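Local atomic coordinates of globin (Bacillus anthracis, PDB entry 5V3T), a protein that binds haem and, as a group II truncated haemoglobin, probably carries or handles oxygen and similar small ligands at the haem iron. Residues T7-I12 with F53-L58; I82-A87 with T125-G130. One frame throughout, in Å; residues are numbered along the deposited sequence.

Contact 1 (T7-I12 with F53-L58). With HEM (protoporphyrin IX containing Fe), chain C.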
loop_
_atom_site.group_PDB
_atom_site.type_symbol
_atom_site.label_atom_id
_atom_site.label_comp_id
_atom_site.label_asym_id
_atom_site.label_seq_id
_atom_site.Cartn_x
_atom_site.Cartn_y
_atom_site.Cartn_z
ATOM N N THR A 7 -9.550 -26.137 -8.962
ATOM C CA THR A 7 -9.267 -24.716 -8.981
ATOM C C THR A 7 -7.753 -24.569 -8.912
ATOM O O THR A 7 -7.070 -25.493 -8.467
ATOM C CB THR A 7 -9.929 -24.002 -7.809
ATOM O OG1 THR A 7 -9.354 -24.473 -6.589
ATOM C CG2 THR A 7 -11.410 -24.294 -7.786
ATOM N N PRO A 8 -7.215 -23.441 -9.400
ATOM C CA PRO A 8 -5.774 -23.202 -9.229
ATOM C C PRO A 8 -5.353 -23.368 -7.766
ATOM O O PRO A 8 -4.286 -23.910 -7.483
ATOM C CB PRO A 8 -5.609 -21.751 -9.682
ATOM C CG PRO A 8 -6.711 -21.550 -10.689
ATOM C CD PRO A 8 -7.870 -22.396 -10.216
ATOM N N PHE A 9 -6.211 -22.927 -6.852
ATOM C CA PHE A 9 -5.964 -23.045 -5.418
ATOM C C PHE A 9 -5.815 -24.509 -5.018
ATOM O O PHE A 9 -4.881 -24.875 -4.307
ATOM C CB PHE A 9 -7.101 -22.370 -4.640
ATOM C CG PHE A 9 -7.036 -22.565 -3.145
ATOM C CD1 PHE A 9 -5.988 -22.050 -2.400
ATOM C CD2 PHE A 9 -8.063 -23.212 -2.481
ATOM C CE1 PHE A 9 -5.944 -22.220 -1.024
ATOM C CE2 PHE A 9 -8.030 -23.380 -1.107
ATOM C CZ PHE A 9 -6.972 -22.882 -0.378
ATOM N N GLU A 10 -6.734 -25.338 -5.492
ATOM C CA GLU A 10 -6.665 -26.774 -5.257
ATOM C C GLU A 10 -5.413 -27.354 -5.923
ATOM O O GLU A 10 -4.665 -28.128 -5.308
ATOM C CB GLU A 10 -7.930 -27.457 -5.780
ATOM C CG GLU A 10 -9.153 -27.121 -4.956
ATOM C CD GLU A 10 -10.440 -27.632 -5.564
ATOM O OE1 GLU A 10 -10.545 -27.680 -6.809
ATOM O OE2 GLU A 10 -11.353 -27.979 -4.790
ATOM N N ALA A 11 -5.182 -26.955 -7.171
ATOM C CA ALA A 11 -4.101 -27.496 -7.980
ATOM C C ALA A 11 -2.743 -27.302 -7.314
ATOM O O ALA A 11 -1.854 -28.139 -7.466
ATOM C CB ALA A 11 -4.102 -26.850 -9.359
ATOM N N ILE A 12 -2.586 -26.202 -6.587
ATOM C CA ILE A 12 -1.286 -25.841 -6.004
ATOM C C ILE A 12 -1.089 -26.545 -4.655
ATOM O O ILE A 12 -0.005 -26.525 -4.088
ATOM C CB ILE A 12 -1.133 -24.299 -5.833
ATOM C CG1 ILE A 12 0.356 -23.896 -5.846
ATOM C CG2 ILE A 12 -1.832 -23.796 -4.577
ATOM C CD1 ILE A 12 0.612 -22.358 -5.684
ATOM N N PHE A 53 -5.349 -13.275 0.522
ATOM C CA PHE A 53 -5.418 -12.783 -0.851
ATOM C C PHE A 53 -5.122 -13.857 -1.894
ATOM O O PHE A 53 -5.915 -14.074 -2.821
ATOM C CB PHE A 53 -4.479 -11.590 -1.095
ATOM C CG PHE A 53 -4.567 -11.081 -2.499
ATOM C CD1 PHE A 53 -5.624 -10.283 -2.897
ATOM C CD2 PHE A 53 -3.643 -11.461 -3.440
ATOM C CE1 PHE A 53 -5.735 -9.855 -4.210
ATOM C CE2 PHE A 53 -3.739 -11.022 -4.758
ATOM C CZ PHE A 53 -4.790 -10.225 -5.139
ATOM N N LEU A 54 -4.007 -14.559 -1.732
ATOM C CA LEU A 54 -3.626 -15.581 -2.708
ATOM C C LEU A 54 -4.648 -16.705 -2.795
ATOM O O LEU A 54 -4.842 -17.282 -3.864
ATOM C CB LEU A 54 -2.252 -16.161 -2.378
ATOM C CG LEU A 54 -1.119 -15.154 -2.571
ATOM C CD1 LEU A 54 0.239 -15.774 -2.234
ATOM C CD2 LEU A 54 -1.118 -14.622 -4.001
ATOM N N THR A 55 -5.278 -17.025 -1.672
ATOM C CA THR A 55 -6.298 -18.064 -1.643
ATOM C C THR A 55 -7.433 -17.687 -2.587
ATOM O O THR A 55 -7.816 -18.467 -3.464
ATOM C CB THR A 55 -6.846 -18.283 -0.208
ATOM O OG1 THR A 55 -5.786 -18.754 0.638
ATOM C CG2 THR A 55 -7.989 -19.297 -0.190
ATOM N N GLN A 56 -7.950 -16.471 -2.423
ATOM C CA GLN A 56 -9.062 -15.990 -3.243
ATOM C C GLN A 56 -8.593 -15.720 -4.679
ATOM O O GLN A 56 -9.342 -15.901 -5.631
ATOM C CB GLN A 56 -9.687 -14.755 -2.600
ATOM C CG GLN A 56 -9.696 -13.525 -3.467
ATOM C CD GLN A 56 -10.507 -12.401 -2.862
ATOM O OE1 GLN A 56 -11.143 -12.573 -1.818
ATOM N NE2 GLN A 56 -10.466 -11.234 -3.498
ATOM N N TYR A 57 -7.345 -15.273 -4.804
ATOM C CA TYR A 57 -6.703 -14.937 -6.080
ATOM C C TYR A 57 -6.640 -16.172 -6.980
ATOM O O TYR A 57 -6.688 -16.071 -8.205
ATOM C CB TYR A 57 -5.284 -14.433 -5.798
ATOM C CG TYR A 57 -4.421 -13.894 -6.932
ATOM C CD1 TYR A 57 -4.692 -12.662 -7.526
ATOM C CD2 TYR A 57 -3.316 -14.615 -7.392
ATOM C CE1 TYR A 57 -3.870 -12.147 -8.532
ATOM C CE2 TYR A 57 -2.503 -14.124 -8.402
ATOM C CZ TYR A 57 -2.782 -12.888 -8.965
ATOM O OH TYR A 57 -1.972 -12.407 -9.969
ATOM N N LEU A 58 -6.454 -17.334 -6.351
ATOM C CA LEU A 58 -6.315 -18.609 -7.056
ATOM C C LEU A 58 -7.602 -19.433 -7.139
ATOM O O LEU A 58 -7.576 -20.596 -7.531
ATOM C CB LEU A 58 -5.215 -19.442 -6.394
ATOM C CG LEU A 58 -3.858 -18.750 -6.467
ATOM C CD1 LEU A 58 -2.807 -19.562 -5.730
ATOM C CD2 LEU A 58 -3.460 -18.555 -7.914
HETATM C CHA HEM C . 0.599 -4.768 1.006
HETATM C CHB HEM C . 4.989 -3.920 -1.123
HETATM C CHC HEM C . 3.460 -6.462 -5.002
HETATM C CHD HEM C . -0.462 -8.074 -2.578
HETATM C C1A HEM C . 1.909 -4.339 0.761
HETATM C C2A HEM C . 2.714 -3.519 1.654
HETATM C C3A HEM C . 3.905 -3.293 1.077
HETATM C C4A HEM C . 3.924 -3.946 -0.221
HETATM C CMA HEM C . 5.071 -2.470 1.677
HETATM C CAA HEM C . 2.258 -3.026 3.048
HETATM C CBA HEM C . 2.047 -4.234 3.964
HETATM C CGA HEM C . 0.926 -3.967 4.932
HETATM O O1A HEM C . 0.548 -2.777 5.092
HETATM O O2A HEM C . 0.417 -4.942 5.546
HETATM C C1B HEM C . 4.947 -4.518 -2.373
HETATM C C2B HEM C . 5.978 -4.465 -3.394
HETATM C C3B HEM C . 5.541 -5.149 -4.462
HETATM C C4B HEM C . 4.219 -5.673 -4.163
HETATM C CMB HEM C . 7.334 -3.729 -3.286
HETATM C CAB HEM C . 6.308 -5.361 -5.783
HETATM C CBB HEM C . 5.661 -5.403 -6.958
HETATM C C1C HEM C . 2.362 -7.191 -4.646
HETATM C C2C HEM C . 1.800 -8.307 -5.389
HETATM C C3C HEM C . 0.736 -8.752 -4.721
HETATM C C4C HEM C . 0.552 -7.940 -3.526
HETATM C CMC HEM C . 2.326 -8.903 -6.717
HETATM C CAC HEM C . -0.155 -9.925 -5.198
HETATM C CBC HEM C . -0.610 -10.757 -4.273
HETATM C C1D HEM C . -0.524 -7.330 -1.397
HETATM C C2D HEM C . -1.577 -7.469 -0.414
HETATM C C3D HEM C . -1.266 -6.453 0.691
HETATM C C4D HEM C . -0.039 -5.779 0.288
HETATM C CMD HEM C . -2.769 -8.446 -0.469
HETATM C CAD HEM C . -2.099 -6.221 1.965
HETATM C CBD HEM C . -2.879 -4.920 1.788
HETATM C CGD HEM C . -3.903 -4.758 2.881
HETATM O O1D HEM C . -3.634 -3.957 3.810
HETATM O O2D HEM C . -4.976 -5.425 2.832
HETATM N NA HEM C . 2.683 -4.574 -0.376
HETATM N NB HEM C . 3.897 -5.275 -2.885
HETATM N NC HEM C . 1.587 -6.999 -3.508
HETATM N ND HEM C . 0.355 -6.316 -0.950
HETATM FE FE HEM C . 2.195 -5.924 -1.863
#
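Phe9 and Pro8, in the short N-terminal helix 8-11 of this truncated globin, pack against Thr55 in the last turn of helix 44-57 and Leu58 just beyond it. The polar tie is a backbone one: Phe9 N donates to Leu58 O over 2.8 Å, with a bent N-H...O angle of 133° and the donor tilted from the carbonyl plane. Leu58 has just left helical geometry, and its carbonyl takes an N-H from the first turn of helix 8-11. That turn is fixed by a capping box, in which Glu10 N donates to Thr7 OG1 while Thr7 N reaches Glu10 OE1 at 2.8 Å, on the anti side of the carboxylate and somewhat out of its plane. Apolar packing flanks the bond. The Pro8 ring crowds the same carbonyl, its CB 3.1 Å from Leu58 O; Leu58 CB lies 3.9 Å from Phe9 CB, and Ile12 CD1 more loosely meets Leu58 CD1. Val111 of helix 105-122 touches Leu58 and Ile18 of helix 14-31 touches Phe9. On the haem side of helix 44-57, Phe53 and Leu54 reach the vinyl carbon CBC. The aromatic interaction is a CH-pi contact: with CG anti to its backbone N (chi1 173°), Phe9 brings one ring face over Thr55, whose CG2 stands 3.9 Å from the ring centroid, 21° off the normal and displaced toward the rim.

Contact 2 (I82-A87 with T125-G130). With HEM (protoporphyrin IX containing Fe), chain C.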
loop_
_atom_site.group_PDB
_atom_site.type_symbol
_atom_site.label_atom_id
_atom_site.label_comp_id
_atom_site.label_asym_id
_atom_site.label_seq_id
_atom_site.Cartn_x
_atom_site.Cartn_y
_atom_site.Cartn_z
ATOM N N ILE A 82 7.276 1.536 -5.238
ATOM C CA ILE A 82 7.415 0.296 -5.990
ATOM C C ILE A 82 8.038 0.585 -7.355
ATOM O O ILE A 82 7.375 0.998 -8.309
ATOM C CB ILE A 82 6.073 -0.422 -6.140
ATOM C CG1 ILE A 82 5.452 -0.611 -4.756
ATOM C CG2 ILE A 82 6.251 -1.780 -6.842
ATOM C CD1 ILE A 82 4.169 -1.350 -4.784
ATOM N N THR A 83 9.344 0.352 -7.423
ATOM C CA THR A 83 10.125 0.551 -8.620
ATOM C C THR A 83 10.096 -0.731 -9.432
ATOM O O THR A 83 9.758 -1.793 -8.898
ATOM C CB THR A 83 11.564 0.880 -8.265
ATOM O OG1 THR A 83 12.051 -0.164 -7.410
ATOM C CG2 THR A 83 11.630 2.202 -7.528
ATOM N N PRO A 84 10.447 -0.649 -10.726
ATOM C CA PRO A 84 10.586 -1.905 -11.473
ATOM C C PRO A 84 11.608 -2.842 -10.816
ATOM O O PRO A 84 11.430 -4.062 -10.853
ATOM C CB PRO A 84 11.051 -1.441 -12.851
ATOM C CG PRO A 84 10.498 -0.045 -12.974
ATOM C CD PRO A 84 10.595 0.534 -11.595
ATOM N N LYS A 85 12.642 -2.270 -10.200
ATOM C CA LYS A 85 13.640 -3.060 -9.480
ATOM C C LYS A 85 13.013 -3.830 -8.318
ATOM O O LYS A 85 13.319 -5.007 -8.093
ATOM C CB LYS A 85 14.772 -2.149 -8.978
ATOM C CG LYS A 85 15.860 -2.826 -8.148
ATOM C CD LYS A 85 17.150 -1.981 -8.130
ATOM C CE LYS A 85 16.979 -0.667 -7.366
ATOM N NZ LYS A 85 18.213 0.195 -7.419
ATOM N N ARG A 86 12.110 -3.190 -7.592
ATOM C CA ARG A 86 11.480 -3.866 -6.468
ATOM C C ARG A 86 10.439 -4.888 -6.929
ATOM O O ARG A 86 10.273 -5.935 -6.304
ATOM C CB ARG A 86 10.874 -2.843 -5.516
ATOM C CG ARG A 86 11.948 -2.079 -4.776
ATOM C CD ARG A 86 11.380 -1.135 -3.743
ATOM N NE ARG A 86 12.423 -0.712 -2.817
ATOM C CZ ARG A 86 12.532 0.517 -2.333
ATOM N NH1 ARG A 86 11.670 1.453 -2.702
ATOM N NH2 ARG A 86 13.510 0.813 -1.489
ATOM N N ALA A 87 9.741 -4.597 -8.020
ATOM C CA ALA A 87 8.850 -5.595 -8.603
ATOM C C ALA A 87 9.663 -6.837 -8.976
ATOM O O ALA A 87 9.230 -7.965 -8.770
ATOM C CB ALA A 87 8.119 -5.030 -9.816
ATOM N N THR A 125 6.744 3.983 -9.513
ATOM C CA THR A 125 7.928 4.860 -9.462
ATOM C C THR A 125 8.833 4.465 -10.625
ATOM O O THR A 125 8.942 3.279 -10.926
ATOM C CB THR A 125 8.678 4.692 -8.133
ATOM O OG1 THR A 125 7.752 4.819 -7.045
ATOM C CG2 THR A 125 9.835 5.688 -7.992
ATOM N N PRO A 126 9.430 5.441 -11.328
ATOM C CA PRO A 126 10.300 5.019 -12.441
ATOM C C PRO A 126 11.617 4.354 -12.005
ATOM O O PRO A 126 12.005 4.426 -10.838
ATOM C CB PRO A 126 10.571 6.332 -13.184
ATOM C CG PRO A 126 10.322 7.391 -12.209
ATOM C CD PRO A 126 9.303 6.910 -11.243
ATOM N N ASN A 127 12.279 3.689 -12.949
ATOM C CA ASN A 127 13.590 3.072 -12.730
ATOM C C ASN A 127 14.733 4.013 -12.363
ATOM O O ASN A 127 14.640 5.229 -12.528
ATOM C CB ASN A 127 14.003 2.292 -13.979
ATOM C CG ASN A 127 13.657 0.823 -13.893
ATOM O OD1 ASN A 127 13.658 0.240 -12.809
ATOM N ND2 ASN A 127 13.331 0.222 -15.031
ATOM N N GLU A 128 15.810 3.413 -11.861
ATOM C CA GLU A 128 17.062 4.108 -11.596
ATOM C C GLU A 128 17.837 4.260 -12.898
ATOM O O GLU A 128 17.512 3.616 -13.892
ATOM C CB GLU A 128 17.904 3.344 -10.567
ATOM C CG GLU A 128 17.176 2.982 -9.279
ATOM C CD GLU A 128 16.870 4.188 -8.408
ATOM O OE1 GLU A 128 17.659 5.166 -8.418
ATOM O OE2 GLU A 128 15.831 4.154 -7.711
ATOM N N THR A 129 18.863 5.106 -12.890
ATOM C CA THR A 129 19.729 5.271 -14.054
ATOM C C THR A 129 20.298 3.926 -14.499
ATOM O O THR A 129 20.686 3.125 -13.663
ATOM C CB THR A 129 20.882 6.240 -13.747
ATOM O OG1 THR A 129 20.334 7.501 -13.350
ATOM C CG2 THR A 129 21.767 6.425 -14.963
ATOM N N GLY A 130 20.331 3.678 -15.807
ATOM C CA GLY A 130 20.817 2.412 -16.331
ATOM C C GLY A 130 19.744 1.596 -17.033
ATOM O O GLY A 130 19.989 1.019 -18.094
HETATM C CHA HEM C . 0.599 -4.768 1.006
HETATM C CHB HEM C . 4.989 -3.920 -1.123
HETATM C CHC HEM C . 3.460 -6.462 -5.002
HETATM C CHD HEM C . -0.462 -8.074 -2.578
HETATM C C1A HEM C . 1.909 -4.339 0.761
HETATM C C2A HEM C . 2.714 -3.519 1.654
HETATM C C3A HEM C . 3.905 -3.293 1.077
HETATM C C4A HEM C . 3.924 -3.946 -0.221
HETATM C CMA HEM C . 5.071 -2.470 1.677
HETATM C CAA HEM C . 2.258 -3.026 3.048
HETATM C CBA HEM C . 2.047 -4.234 3.964
HETATM C CGA HEM C . 0.926 -3.967 4.932
HETATM O O1A HEM C . 0.548 -2.777 5.092
HETATM O O2A HEM C . 0.417 -4.942 5.546
HETATM C C1B HEM C . 4.947 -4.518 -2.373
HETATM C C2B HEM C . 5.978 -4.465 -3.394
HETATM C C3B HEM C . 5.541 -5.149 -4.462
HETATM C C4B HEM C . 4.219 -5.673 -4.163
HETATM C CMB HEM C . 7.334 -3.729 -3.286
HETATM C CAB HEM C . 6.308 -5.361 -5.783
HETATM C CBB HEM C . 5.661 -5.403 -6.958
HETATM C C1C HEM C . 2.362 -7.191 -4.646
HETATM C C2C HEM C . 1.800 -8.307 -5.389
HETATM C C3C HEM C . 0.736 -8.752 -4.721
HETATM C C4C HEM C . 0.552 -7.940 -3.526
HETATM C CMC HEM C . 2.326 -8.903 -6.717
HETATM C CAC HEM C . -0.155 -9.925 -5.198
HETATM C CBC HEM C . -0.610 -10.757 -4.273
HETATM C C1D HEM C . -0.524 -7.330 -1.397
HETATM C C2D HEM C . -1.577 -7.469 -0.414
HETATM C C3D HEM C . -1.266 -6.453 0.691
HETATM C C4D HEM C . -0.039 -5.779 0.288
HETATM C CMD HEM C . -2.769 -8.446 -0.469
HETATM C CAD HEM C . -2.099 -6.221 1.965
HETATM C CBD HEM C . -2.879 -4.920 1.788
HETATM C CGD HEM C . -3.903 -4.758 2.881
HETATM O O1D HEM C . -3.634 -3.957 3.810
HETATM O O2D HEM C . -4.976 -5.425 2.832
HETATM N NA HEM C . 2.683 -4.574 -0.376
HETATM N NB HEM C . 3.897 -5.275 -2.885
HETATM N NC HEM C . 1.587 -6.999 -3.508
HETATM N ND HEM C . 0.355 -6.316 -0.950
HETATM FE FE HEM C . 2.195 -5.924 -1.863
#
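Pro84 meets Asn127 and Thr125 where the chain enters helix 84-101, a globin helix beside the haem, and the C-terminal tail 125-130 runs past its start. The close part lies around the proline ring. Pro84 CB is 3.1 Å from Asn127 OD1, and CG and CD are nearly as near, while CD also rests 3.3 Å from Thr125 O. Beside it the methyl CG2 of Thr83 packs on CB and CG2 of Thr125, each at 3.9 Å; Met72 of the second subunit also packs on Thr125 and on Pro126. Thr83 can offer this methyl because its OG1, set between backbone N and carbonyl carbon (chi1 55°), is turned to accept Arg86 N in an N-cap bond. On the inner side Ile82 lays CG2 and CD1 against the haem, CG2 standing 3.7 Å from CBB. The solvent side, formed by the exposed Lys85 and Glu128, is looser: Lys85 NZ comes to 3.5 Å from Glu128 CG, but OE2 stays 4.6 Å from that nitrogen. The one hydrogen bond across the segments, Thr125 N to Ile82 O, is weak; between them the hold is mainly packing and C-H to oxygen approaches, while firmer polar ties lie next door, between Ile82 and Asn124.

How the contacts relate
Contacts 1 and 2 lie on opposite sides of the chain's centre, their own centres about 29 Å apart, and do not touch each other. Both reach the haem at its vinyl groups: 53-58 meets CBC through an aromatic and a leucine side chain, 82-87 meets CBB through an isoleucine and an alanine. Contact 1 sits nearer the middle of the chain and none of its touching residues is exposed; contact 2 is more peripheral, with exposed residues on its outer side and the second subunit close by. A short helix meets the end of another in the first, whereas a helix start meets an irregular tail in the second. Each has a threonine N-cap followed by proline, but a short, though bent, backbone bond joins contact 1 and a longer, weak one contact 2.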